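Local coordinates for putative exported protein (Burkholderia pseudomallei, PDB 4JGB) that has a Rossmann-type fold, probably binds NAD(P) and may act as an oxidoreductase on CH-NH groups, at residues 71-76 with 84-89; 11-16 with 32-37; 118-123 with 131-136; 137-142 with 151-156. One frame throughout, in Å; residues are numbered along the deposited sequence.

Contact 1 (71-76 with 84-89); sequences SAYGPK and VAVAKA. With SO4 (sulfate ion), chain D; SO4 (sulfate ion), chain E.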
loop_
_atom_site.group_PDB
_atom_site.type_symbol
_atom_site.label_atom_id
_atom_site.label_comp_id
_atom_site.label_asym_id
_atom_site.label_seq_id
_atom_site.Cartn_x
_atom_site.Cartn_y
_atom_site.Cartn_z
ATOM N N SER A 71 0.826 -3.885 3.554
ATOM C CA SER A 71 0.281 -2.988 4.560
ATOM C C SER A 71 -0.730 -2.035 3.899
ATOM O O SER A 71 -0.396 -1.329 2.940
ATOM C CB SER A 71 1.425 -2.237 5.267
ATOM O OG SER A 71 0.968 -1.048 5.899
ATOM N N ALA A 72 -1.946 -2.007 4.435
ATOM C CA ALA A 72 -3.084 -1.340 3.789
ATOM C C ALA A 72 -3.733 -0.265 4.638
ATOM O O ALA A 72 -4.874 0.126 4.389
ATOM C CB ALA A 72 -4.134 -2.366 3.398
ATOM N N TYR A 73 -3.022 0.196 5.655
ATOM C CA TYR A 73 -3.438 1.399 6.367
ATOM C C TYR A 73 -3.723 2.520 5.390
ATOM O O TYR A 73 -2.870 2.876 4.584
ATOM C CB TYR A 73 -2.364 1.826 7.357
ATOM C CG TYR A 73 -2.110 0.769 8.378
ATOM C CD1 TYR A 73 -3.078 0.450 9.340
ATOM C CD2 TYR A 73 -0.915 0.066 8.379
ATOM C CE1 TYR A 73 -2.847 -0.544 10.286
ATOM C CE2 TYR A 73 -0.675 -0.924 9.316
ATOM C CZ TYR A 73 -1.639 -1.213 10.271
ATOM O OH TYR A 73 -1.368 -2.189 11.197
ATOM N N GLY A 74 -4.939 3.040 5.446
ATOM C CA GLY A 74 -5.350 4.150 4.580
ATOM C C GLY A 74 -5.472 5.436 5.381
ATOM O O GLY A 74 -4.925 5.523 6.483
ATOM N N PRO A 75 -6.192 6.444 4.831
ATOM C CA PRO A 75 -6.293 7.786 5.446
ATOM C C PRO A 75 -6.870 7.827 6.871
ATOM O O PRO A 75 -6.459 8.681 7.667
ATOM C CB PRO A 75 -7.189 8.566 4.462
ATOM C CG PRO A 75 -7.861 7.525 3.623
ATOM C CD PRO A 75 -6.873 6.394 3.524
ATOM N N LYS A 76 -7.803 6.928 7.205
ATOM C CA LYS A 76 -8.367 6.920 8.569
ATOM C C LYS A 76 -7.495 6.131 9.561
ATOM O O LYS A 76 -7.499 6.414 10.756
ATOM C CB LYS A 76 -9.814 6.411 8.582
ATOM N N VAL A 84 6.632 6.040 8.650
ATOM C CA VAL A 84 8.016 5.505 8.484
ATOM C C VAL A 84 8.291 4.211 9.295
ATOM O O VAL A 84 8.848 3.235 8.755
ATOM C CB VAL A 84 9.093 6.585 8.793
ATOM C CG1 VAL A 84 10.506 5.980 8.829
ATOM C CG2 VAL A 84 9.013 7.681 7.739
ATOM N N ALA A 85 7.923 4.210 10.589
ATOM C CA ALA A 85 8.155 3.040 11.445
ATOM C C ALA A 85 7.448 1.793 10.883
ATOM O O ALA A 85 8.014 0.707 10.903
ATOM C CB ALA A 85 7.700 3.309 12.865
ATOM N N VAL A 86 6.227 1.960 10.366
ATOM C CA VAL A 86 5.522 0.849 9.728
ATOM C C VAL A 86 6.346 0.268 8.575
ATOM O O VAL A 86 6.637 -0.914 8.576
ATOM C CB VAL A 86 4.115 1.230 9.207
ATOM C CG1 VAL A 86 3.539 0.081 8.385
ATOM C CG2 VAL A 86 3.168 1.532 10.365
ATOM N N ALA A 87 6.701 1.104 7.595
ATOM C CA ALA A 87 7.588 0.697 6.496
ATOM C C ALA A 87 8.870 -0.035 6.998
ATOM O O ALA A 87 9.246 -1.098 6.483
ATOM C CB ALA A 87 7.960 1.920 5.647
ATOM N N LYS A 88 9.539 0.565 7.989
ATOM C CA LYS A 88 10.751 0.006 8.562
ATOM C C LYS A 88 10.493 -1.353 9.197
ATOM O O LYS A 88 11.280 -2.305 9.029
ATOM C CB LYS A 88 11.370 0.951 9.590
ATOM C CG LYS A 88 11.977 2.207 8.980
ATOM C CD LYS A 88 12.914 2.956 9.944
ATOM C CE LYS A 88 13.495 4.174 9.227
ATOM N NZ LYS A 88 14.558 4.940 9.954
ATOM N N ALA A 89 9.389 -1.445 9.928
ATOM C CA ALA A 89 9.060 -2.685 10.649
ATOM C C ALA A 89 8.675 -3.777 9.669
ATOM O O ALA A 89 9.007 -4.944 9.866
ATOM C CB ALA A 89 7.955 -2.448 11.681
HETATM S S SO4 D . -8.661 3.454 5.750
HETATM O O1 SO4 D . -8.389 2.786 4.433
HETATM O O2 SO4 D . -9.916 2.982 6.406
HETATM O O3 SO4 D . -7.521 3.240 6.703
HETATM O O4 SO4 D . -8.758 4.925 5.532
HETATM S S SO4 E . -3.502 -3.130 14.405
HETATM O O1 SO4 E . -3.209 -4.336 15.215
HETATM O O2 SO4 E . -2.997 -3.236 13.018
HETATM O O3 SO4 E . -4.971 -2.944 14.370
HETATM O O4 SO4 E . -2.848 -1.968 15.042
#
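S71, closing strand 68-71, and V86, in helix 83-97, are the pair whose CA atoms lie nearest, 8.3 Å apart, so only side chains bridge the gap. V86 supplies the helix side of the contact through a single methyl branch. Its CG1 lies anti to the backbone N and reaches the hydroxyl of S71, with OG and CG1 3.8 Å apart in plain van der Waals contact. The same methyl approaches the Y73 ring obliquely, V86 CG1 standing 4.4 Å from Y73 CE2, which makes this the looser of the two touches. Y73 turns its ring away from its own carbonyl carbon (chi1 -61°) and carries the hydroxyl away from the helix to a sulfate ion. There Y73 OH donates to sulfate O2 at 2.7 Å, with that oxygen close to the ring plane at its edge. Beyond Y73 the chain wraps a second sulfate with backbone amides. K76 N donates to O4 of this ion at 2.8 Å in an almost straight bond (171°), and G74 N to O3 at 2.9 Å in a more bent one (133°). Both sulfates probably come from the crystallisation liquor; their positions beyond the C-terminal ends of the parallel strands are consistent with phosphate sites of a dinucleotide. In the fold, the contact joins the end of a central strand to the helix that follows it. S71 is hydrogen-bonded through its backbone to V103 and V105 of strand 101-105, while L53 and F54 pack on V86 from the loop between strand 47-50 and helix 56-63.

Contact 2 (11-16 with 32-37); sequences FGATGM and VTALSR. With EDO (1,2-ethanediol), chain C; SO4 (sulfate ion), chain D; SO4 (sulfate ion), chain E.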
loop_
_atom_site.group_PDB
_atom_site.type_symbol
_atom_site.label_atom_id
_atom_site.label_comp_id
_atom_site.label_asym_id
_atom_site.label_seq_id
_atom_site.Cartn_x
_atom_site.Cartn_y
_atom_site.Cartn_z
ATOM N N PHE A 11 -1.731 -6.291 6.797
ATOM C CA PHE A 11 -2.042 -5.383 7.911
ATOM C C PHE A 11 -3.061 -4.323 7.452
ATOM O O PHE A 11 -3.073 -3.948 6.290
ATOM C CB PHE A 11 -0.763 -4.693 8.445
ATOM C CG PHE A 11 0.166 -5.623 9.185
ATOM C CD1 PHE A 11 0.045 -5.810 10.571
ATOM C CD2 PHE A 11 1.141 -6.343 8.495
ATOM C CE1 PHE A 11 0.887 -6.703 11.251
ATOM C CE2 PHE A 11 2.002 -7.223 9.164
ATOM C CZ PHE A 11 1.871 -7.407 10.546
ATOM N N GLY A 12 -3.918 -3.867 8.361
ATOM C CA GLY A 12 -4.900 -2.839 8.033
ATOM C C GLY A 12 -6.116 -3.350 7.285
ATOM O O GLY A 12 -6.828 -2.559 6.655
ATOM N N ALA A 13 -6.362 -4.661 7.342
ATOM C CA ALA A 13 -7.448 -5.297 6.568
ATOM C C ALA A 13 -8.913 -4.853 6.851
ATOM O O ALA A 13 -9.808 -5.154 6.021
ATOM C CB ALA A 13 -7.330 -6.831 6.586
ATOM N N THR A 14 -9.180 -4.150 7.958
ATOM C CA THR A 14 -10.558 -3.748 8.252
ATOM C C THR A 14 -10.828 -2.351 7.736
ATOM O O THR A 14 -11.954 -1.858 7.855
ATOM C CB THR A 14 -10.916 -3.719 9.755
ATOM O OG1 THR A 14 -10.110 -2.741 10.424
ATOM C CG2 THR A 14 -10.703 -5.034 10.402
ATOM N N GLY A 15 -9.802 -1.701 7.180
ATOM C CA GLY A 15 -9.962 -0.349 6.667
ATOM C C GLY A 15 -10.802 -0.325 5.396
ATOM O O GLY A 15 -11.174 -1.361 4.844
ATOM N N MET A 16 -11.112 0.879 4.962
ATOM C CA MET A 16 -11.849 1.144 3.755
ATOM C C MET A 16 -11.035 0.612 2.551
ATOM O O MET A 16 -11.575 -0.091 1.656
ATOM C CB MET A 16 -12.080 2.673 3.709
ATOM C CG MET A 16 -13.032 3.150 2.652
ATOM S SD MET A 16 -12.127 3.173 1.098
ATOM C CE MET A 16 -11.359 4.785 1.151
ATOM N N VAL A 32 -5.668 -15.347 1.975
ATOM C CA VAL A 32 -5.445 -14.090 2.695
ATOM C C VAL A 32 -5.521 -14.281 4.210
ATOM O O VAL A 32 -6.455 -14.894 4.734
ATOM C CB VAL A 32 -6.477 -13.007 2.297
ATOM C CG1 VAL A 32 -6.129 -11.651 2.918
ATOM C CG2 VAL A 32 -6.615 -12.926 0.783
ATOM N N THR A 33 -4.517 -13.746 4.895
ATOM C CA THR A 33 -4.478 -13.702 6.355
ATOM C C THR A 33 -4.438 -12.245 6.817
ATOM O O THR A 33 -3.474 -11.558 6.563
ATOM C CB THR A 33 -3.245 -14.489 6.862
ATOM O OG1 THR A 33 -3.249 -15.785 6.235
ATOM C CG2 THR A 33 -3.251 -14.618 8.412
ATOM N N ALA A 34 -5.495 -11.779 7.488
ATOM C CA ALA A 34 -5.501 -10.468 8.131
ATOM C C ALA A 34 -4.714 -10.515 9.437
ATOM O O ALA A 34 -5.055 -11.270 10.370
ATOM C CB ALA A 34 -6.937 -9.982 8.374
ATOM N N LEU A 35 -3.647 -9.725 9.507
ATOM C CA LEU A 35 -2.839 -9.702 10.701
ATOM C C LEU A 35 -3.178 -8.451 11.506
ATOM O O LEU A 35 -3.248 -7.356 10.926
ATOM C CB LEU A 35 -1.339 -9.753 10.348
ATOM C CG LEU A 35 -0.755 -11.009 9.707
ATOM C CD1 LEU A 35 0.752 -10.825 9.538
ATOM C CD2 LEU A 35 -1.032 -12.237 10.573
ATOM N N SER A 36 -3.387 -8.617 12.821
ATOM C CA SER A 36 -3.593 -7.478 13.755
ATOM C C SER A 36 -3.265 -7.786 15.228
ATOM O O SER A 36 -3.091 -8.949 15.603
ATOM C CB SER A 36 -5.025 -6.926 13.654
ATOM O OG SER A 36 -5.979 -7.912 14.000
ATOM N N ARG A 37 -3.187 -6.739 16.054
ATOM C CA ARG A 37 -2.972 -6.900 17.514
ATOM C C ARG A 37 -4.126 -7.632 18.211
ATOM O O ARG A 37 -3.880 -8.490 19.054
ATOM C CB ARG A 37 -2.691 -5.556 18.189
HETATM C C1 EDO C . -7.584 -2.765 11.680
HETATM O O1 EDO C . -7.517 -2.986 10.254
HETATM C C2 EDO C . -7.399 -4.102 12.379
HETATM O O2 EDO C . -7.061 -5.019 11.337
HETATM S S SO4 D . -8.661 3.454 5.750
HETATM O O1 SO4 D . -8.389 2.786 4.433
HETATM O O2 SO4 D . -9.916 2.982 6.406
HETATM O O3 SO4 D . -7.521 3.240 6.703
HETATM O O4 SO4 D . -8.758 4.925 5.532
HETATM S S SO4 E . -3.502 -3.130 14.405
HETATM O O1 SO4 E . -3.209 -4.336 15.215
HETATM O O2 SO4 E . -2.997 -3.236 13.018
HETATM O O3 SO4 E . -4.971 -2.944 14.370
HETATM O O4 SO4 E . -2.848 -1.968 15.042
HETATM O O HOH W 1 -3.832 -4.600 11.067
HETATM O O HOH W 2 -5.373 -6.775 9.010
#
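F11 and L35 meet side chain to side chain: L35 CB sits over one face of the F11 ring, 4.0 Å from its centroid, a CH-pi contact. L35 runs on past the rim, bringing CD1 to 3.7 Å from F11 CZ. F11 reaches it with CG anti to its carbonyl carbon (chi1 -70°). A13 CB and A34 CB touch at 3.6 Å. Where the backbones diverge, two waters fill in: one accepts from G12 N at 2.8 Å, the other from A13 N at 2.9 Å, and both probably donate to L35 O. G12 to G15 form a type I turn, the start of the glycine-rich GxxGxxG loop of NAD(P)-binding Rossmann proteins. Past it, at the start of helix 16-27, M16 N donates to O2 of the sulfate also held by G74 N and K76 N, at 2.8 Å, consistent with a cofactor pyrophosphate site. R37 N, just after strand 31-36, donates to the sulfate that Y73 OH also holds, where NADP-dependent relatives often hold the 2'-phosphate of the adenosine ribose. Strand 7-11 lies between strands 31-36 and 68-71; V32 packs on A22 and A25 of helix 16-27, and L35 on A62 and L63 of helix 56-63.

Contact 3 (118-123 with 131-136); sequences QLVDTE and AVALAH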
loop_
_atom_site.group_PDB
_atom_site.type_symbol
_atom_site.label_atom_id
_atom_site.label_comp_id
_atom_site.label_asym_id
_atom_site.label_seq_id
_atom_site.Cartn_x
_atom_site.Cartn_y
_atom_site.Cartn_z
ATOM N N GLN A 118 6.989 16.864 -6.336
ATOM C CA GLN A 118 5.873 16.104 -5.819
ATOM C C GLN A 118 4.595 16.950 -5.594
ATOM O O GLN A 118 4.665 18.156 -5.357
ATOM C CB GLN A 118 6.269 15.434 -4.521
ATOM C CG GLN A 118 7.272 14.281 -4.710
ATOM C CD GLN A 118 7.609 13.566 -3.406
ATOM O OE1 GLN A 118 7.217 14.012 -2.311
ATOM N NE2 GLN A 118 8.325 12.426 -3.515
ATOM N N LEU A 119 3.442 16.280 -5.655
ATOM C CA LEU A 119 2.158 16.923 -5.459
ATOM C C LEU A 119 2.068 17.766 -4.159
ATOM O O LEU A 119 1.520 18.875 -4.164
ATOM C CB LEU A 119 1.029 15.878 -5.495
ATOM C CG LEU A 119 -0.413 16.414 -5.430
ATOM C CD1 LEU A 119 -0.757 17.371 -6.555
ATOM C CD2 LEU A 119 -1.385 15.235 -5.377
ATOM N N VAL A 120 2.600 17.231 -3.057
ATOM C CA VAL A 120 2.498 17.923 -1.754
ATOM C C VAL A 120 3.081 19.335 -1.849
ATOM O O VAL A 120 2.630 20.251 -1.149
ATOM C CB VAL A 120 3.212 17.144 -0.630
ATOM C CG1 VAL A 120 4.702 16.975 -0.947
ATOM C CG2 VAL A 120 3.020 17.843 0.730
ATOM N N ASP A 121 4.051 19.526 -2.751
ATOM C CA ASP A 121 4.703 20.836 -2.841
ATOM C C ASP A 121 4.057 21.785 -3.847
ATOM O O ASP A 121 4.588 22.877 -4.048
ATOM C CB ASP A 121 6.204 20.704 -3.107
ATOM C CG ASP A 121 6.923 20.070 -1.951
ATOM O OD1 ASP A 121 6.549 20.400 -0.791
ATOM O OD2 ASP A 121 7.803 19.207 -2.183
ATOM N N THR A 122 2.942 21.368 -4.464
ATOM C CA THR A 122 2.266 22.176 -5.504
ATOM C C THR A 122 1.400 23.284 -4.902
ATOM O O THR A 122 1.036 23.232 -3.728
ATOM C CB THR A 122 1.445 21.335 -6.540
ATOM O OG1 THR A 122 0.416 20.547 -5.899
ATOM C CG2 THR A 122 2.370 20.459 -7.352
ATOM N N GLU A 123 1.099 24.297 -5.701
ATOM C CA GLU A 123 0.217 25.355 -5.254
ATOM C C GLU A 123 -1.220 24.852 -5.109
ATOM O O GLU A 123 -1.757 24.201 -5.977
ATOM C CB GLU A 123 0.326 26.607 -6.151
ATOM C CG GLU A 123 1.601 27.405 -5.915
ATOM C CD GLU A 123 1.671 27.991 -4.516
ATOM O OE1 GLU A 123 1.088 29.063 -4.305
ATOM O OE2 GLU A 123 2.321 27.397 -3.620
ATOM N N ALA A 131 1.145 16.861 6.454
ATOM C CA ALA A 131 1.950 16.125 7.435
ATOM C C ALA A 131 2.041 14.649 7.030
ATOM O O ALA A 131 3.138 14.085 6.989
ATOM C CB ALA A 131 1.350 16.271 8.830
ATOM N N VAL A 132 0.909 14.022 6.718
ATOM C CA VAL A 132 0.954 12.634 6.223
ATOM C C VAL A 132 1.655 12.514 4.867
ATOM O O VAL A 132 2.324 11.532 4.626
ATOM C CB VAL A 132 -0.415 11.896 6.168
ATOM C CG1 VAL A 132 -1.129 11.935 7.516
ATOM C CG2 VAL A 132 -1.302 12.414 5.035
ATOM N N ALA A 133 1.528 13.508 3.994
ATOM C CA ALA A 133 2.201 13.395 2.698
ATOM C C ALA A 133 3.723 13.371 2.872
ATOM O O ALA A 133 4.407 12.594 2.209
ATOM C CB ALA A 133 1.772 14.526 1.751
ATOM N N LEU A 134 4.215 14.225 3.783
ATOM C CA LEU A 134 5.630 14.284 4.147
ATOM C C LEU A 134 6.110 12.967 4.758
ATOM O O LEU A 134 7.189 12.517 4.434
ATOM C CB LEU A 134 5.924 15.424 5.163
ATOM C CG LEU A 134 5.631 16.855 4.722
ATOM C CD1 LEU A 134 5.920 17.880 5.825
ATOM C CD2 LEU A 134 6.391 17.167 3.452
ATOM N N ALA A 135 5.345 12.417 5.694
ATOM C CA ALA A 135 5.641 11.089 6.264
ATOM C C ALA A 135 5.711 10.010 5.158
ATOM O O ALA A 135 6.634 9.179 5.162
ATOM C CB ALA A 135 4.596 10.719 7.301
ATOM N N HIS A 136 4.775 10.028 4.193
ATOM C CA HIS A 136 4.897 9.072 3.078
ATOM C C HIS A 136 6.184 9.288 2.290
ATOM O O HIS A 136 6.847 8.309 1.918
ATOM C CB HIS A 136 3.688 9.103 2.130
ATOM C CG HIS A 136 2.471 8.506 2.732
ATOM N ND1 HIS A 136 2.404 7.174 3.091
ATOM C CD2 HIS A 136 1.293 9.055 3.088
ATOM C CE1 HIS A 136 1.220 6.925 3.619
ATOM N NE2 HIS A 136 0.525 8.051 3.622
#
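V120 packs on A133 in a small apolar contact that fastens an excursion from the Rossmann-type sheet to helix 130-143. The excursion leaves after strand 101-105, forms the two-stranded hairpin 112-114 and 117-118, and makes a short 3-10 segment, 119-121, before the helix begins. The nearest CA atoms across the contact, those of V120 and A133, are 6.4 Å apart, a gap closed by A133 CB and a valine methyl together. V120 CG2, set anti to its backbone N, comes to 3.7 Å from A133 CB. The same methyl stands 4.4 Å from CD2 of L134, an exposed residue. F125, from the loop leading to the helix, and K130 also pack on V120. Polar groups grip the next helical turn: D121 OD2 forms a salt bridge with R137 NH2, and Q118 OE1 takes a hydrogen bond from R137 NE, so one guanidinium ties together D121, at the end of the 3-10 segment, and Q118, just before it. Within the turn itself, L119 O is a double acceptor. T122 N reaches it at 2.9 Å, and T122 OG1 donates at 2.7 Å in the carbonyl plane, onto a lone pair, with a C=O...OG1 angle of 139°.

Contact 4 (137-142 with 151-156); sequences RDAYGY and WTFFSP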
loop_
_atom_site.group_PDB
_atom_site.type_symbol
_atom_site.label_atom_id
_atom_site.label_comp_id
_atom_site.label_asym_id
_atom_site.label_seq_id
_atom_site.Cartn_x
_atom_site.Cartn_y
_atom_site.Cartn_z
ATOM N N ARG A 137 6.532 10.559 2.057
ATOM C CA ARG A 137 7.765 10.888 1.355
ATOM C C ARG A 137 8.978 10.248 1.996
ATOM O O ARG A 137 9.810 9.696 1.288
ATOM C CB ARG A 137 7.994 12.391 1.269
ATOM C CG ARG A 137 9.430 12.754 0.872
ATOM C CD ARG A 137 9.664 14.261 0.936
ATOM N NE ARG A 137 8.923 14.955 -0.122
ATOM C CZ ARG A 137 8.742 16.274 -0.172
ATOM N NH1 ARG A 137 9.240 17.056 0.780
ATOM N NH2 ARG A 137 8.036 16.805 -1.165
ATOM N N ASP A 138 9.067 10.333 3.327
ATOM C CA ASP A 138 10.167 9.709 4.081
ATOM C C ASP A 138 10.123 8.176 4.084
ATOM O O ASP A 138 11.154 7.532 4.007
ATOM C CB ASP A 138 10.172 10.215 5.519
ATOM C CG ASP A 138 10.449 11.715 5.621
ATOM O OD1 ASP A 138 10.888 12.342 4.605
ATOM O OD2 ASP A 138 10.206 12.252 6.728
ATOM N N ALA A 139 8.928 7.602 4.202
ATOM C CA ALA A 139 8.729 6.159 4.046
ATOM C C ALA A 139 9.282 5.704 2.691
ATOM O O ALA A 139 10.091 4.776 2.621
ATOM C CB ALA A 139 7.258 5.797 4.180
ATOM N N TYR A 140 8.874 6.379 1.623
ATOM C CA TYR A 140 9.415 6.094 0.289
ATOM C C TYR A 140 10.935 6.336 0.226
ATOM O O TYR A 140 11.660 5.527 -0.320
ATOM C CB TYR A 140 8.703 6.904 -0.796
ATOM C CG TYR A 140 9.306 6.651 -2.160
ATOM C CD1 TYR A 140 9.031 5.468 -2.844
ATOM C CD2 TYR A 140 10.181 7.579 -2.759
ATOM C CE1 TYR A 140 9.587 5.205 -4.086
ATOM C CE2 TYR A 140 10.745 7.319 -4.013
ATOM C CZ TYR A 140 10.436 6.130 -4.668
ATOM O OH TYR A 140 10.955 5.832 -5.902
ATOM N N GLY A 141 11.409 7.452 0.787
ATOM C CA GLY A 141 12.854 7.675 0.958
ATOM C C GLY A 141 13.580 6.518 1.638
ATOM O O GLY A 141 14.655 6.103 1.206
ATOM N N TYR A 142 12.999 5.979 2.706
ATOM C CA TYR A 142 13.627 4.840 3.366
ATOM C C TYR A 142 13.677 3.578 2.475
ATOM O O TYR A 142 14.728 2.936 2.327
ATOM C CB TYR A 142 12.970 4.540 4.721
ATOM C CG TYR A 142 13.395 3.205 5.238
ATOM C CD1 TYR A 142 14.649 3.032 5.812
ATOM C CD2 TYR A 142 12.553 2.085 5.114
ATOM C CE1 TYR A 142 15.058 1.783 6.269
ATOM C CE2 TYR A 142 12.956 0.836 5.569
ATOM C CZ TYR A 142 14.204 0.704 6.149
ATOM O OH TYR A 142 14.617 -0.515 6.612
ATOM N N TRP A 151 9.948 -4.689 -3.080
ATOM C CA TRP A 151 8.954 -3.836 -2.510
ATOM C C TRP A 151 8.318 -2.977 -3.583
ATOM O O TRP A 151 8.908 -2.742 -4.649
ATOM C CB TRP A 151 9.548 -3.013 -1.338
ATOM C CG TRP A 151 10.686 -2.098 -1.740
ATOM C CD1 TRP A 151 12.044 -2.329 -1.593
ATOM C CD2 TRP A 151 10.565 -0.802 -2.339
ATOM N NE1 TRP A 151 12.762 -1.250 -2.053
ATOM C CE2 TRP A 151 11.884 -0.300 -2.523
ATOM C CE3 TRP A 151 9.476 -0.017 -2.740
ATOM C CZ2 TRP A 151 12.143 0.957 -3.115
ATOM C CZ3 TRP A 151 9.734 1.257 -3.322
ATOM C CH2 TRP A 151 11.056 1.710 -3.518
ATOM N N THR A 152 7.095 -2.535 -3.299
ATOM C CA THR A 152 6.361 -1.598 -4.142
ATOM C C THR A 152 5.664 -0.593 -3.230
ATOM O O THR A 152 5.015 -0.973 -2.250
ATOM C CB THR A 152 5.309 -2.328 -5.017
ATOM O OG1 THR A 152 5.989 -3.030 -6.055
ATOM C CG2 THR A 152 4.349 -1.314 -5.698
ATOM N N PHE A 153 5.810 0.692 -3.534
ATOM C CA PHE A 153 5.193 1.725 -2.726
ATOM C C PHE A 153 4.031 2.214 -3.577
ATOM O O PHE A 153 4.243 2.949 -4.544
ATOM C CB PHE A 153 6.235 2.800 -2.477
ATOM C CG PHE A 153 5.753 3.994 -1.694
ATOM C CD1 PHE A 153 5.692 3.961 -0.297
ATOM C CD2 PHE A 153 5.433 5.186 -2.353
ATOM C CE1 PHE A 153 5.287 5.095 0.409
ATOM C CE2 PHE A 153 5.011 6.311 -1.644
ATOM C CZ PHE A 153 4.943 6.265 -0.260
ATOM N N PHE A 154 2.824 1.747 -3.265
ATOM C CA PHE A 154 1.680 1.874 -4.164
ATOM C C PHE A 154 0.743 2.992 -3.707
ATOM O O PHE A 154 -0.155 2.721 -2.936
ATOM C CB PHE A 154 0.882 0.537 -4.271
ATOM C CG PHE A 154 0.143 0.371 -5.601
ATOM C CD1 PHE A 154 -0.793 1.323 -6.029
ATOM C CD2 PHE A 154 0.407 -0.713 -6.432
ATOM C CE1 PHE A 154 -1.417 1.215 -7.251
ATOM C CE2 PHE A 154 -0.237 -0.849 -7.652
ATOM C CZ PHE A 154 -1.158 0.112 -8.066
ATOM N N SER A 155 0.945 4.234 -4.177
ATOM C CA SER A 155 0.113 5.379 -3.742
ATOM C C SER A 155 -1.252 5.421 -4.398
ATOM O O SER A 155 -1.353 5.203 -5.606
ATOM C CB SER A 155 0.801 6.735 -4.013
ATOM O OG SER A 155 2.062 6.777 -3.352
ATOM N N PRO A 156 -2.296 5.701 -3.604
ATOM C CA PRO A 156 -3.625 5.950 -4.136
ATOM C C PRO A 156 -3.590 7.256 -4.887
ATOM O O PRO A 156 -2.662 8.064 -4.700
ATOM C CB PRO A 156 -4.510 6.189 -2.866
ATOM C CG PRO A 156 -3.684 5.776 -1.699
ATOM C CD PRO A 156 -2.234 5.856 -2.138
#
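Between W151 and F153, the two residues of strand 151-155 that meet Y140, T152 OG1 is gripped by two groups, with hydrogen bonds to F204 O and R101 NH1. Across the contact itself the meeting is wholly apolar. Y140 CB stands over the centre of the F153 ring, 3.8 Å from the centroid, in a CH-pi contact. From there, with CG anti to the backbone N (chi1 177°), the tyrosine ring extends toward W151. It passes the phenylalanine obliquely: Y140 CD1 is 3.6 Å from F153 CD2, and the ring planes are inclined at 51°. One atom further out, Y140 CE1 meets the benzo edge of W151, near the indole plane, at 3.8 Å from CH2. The indole is fixed at its other end, where W151 NE1 hydrogen-bonds to V146 O. A139 CB adds a lighter touch on F153 CE1 at 4.3 Å. The axes of 137-142 and 151-155 approach to 9.8 Å and run almost antiparallel (162°), as expected for the returning helix of a beta-alpha-beta crossover from strand 101-105 to strand 150-155. Strand 150-155 pairs with strands 101-105 and 207-212, and helix 130-143 lies beside helix 83-97, with V83 packing on A139; helix 188-201 meets the strand through F154.

How the contacts relate
Along the chain the contacts come in series, 2, 1, 3, 4, all in the one Rossmann-type fold. Contacts 1 and 2, with centres 12 Å apart, sit at the ends of neighbouring strands 68-71 and 7-11: A72 N probably bonds to F11 O at 2.9 Å, and both contacts touch the same two sulfates. Contacts 3 and 4 share helix 130-143, also with centres 12 Å apart. Contact 1 is tied to contact 4 where helices 83-97 and 130-143 pack, V84 CG2 lying 3.6 Å from D138 CB. Contacts 1 and 2 thus lie at the probable cofactor site, whereas contact 3, its centre 26 Å from that of contact 2, is packing across the chain's centre from it.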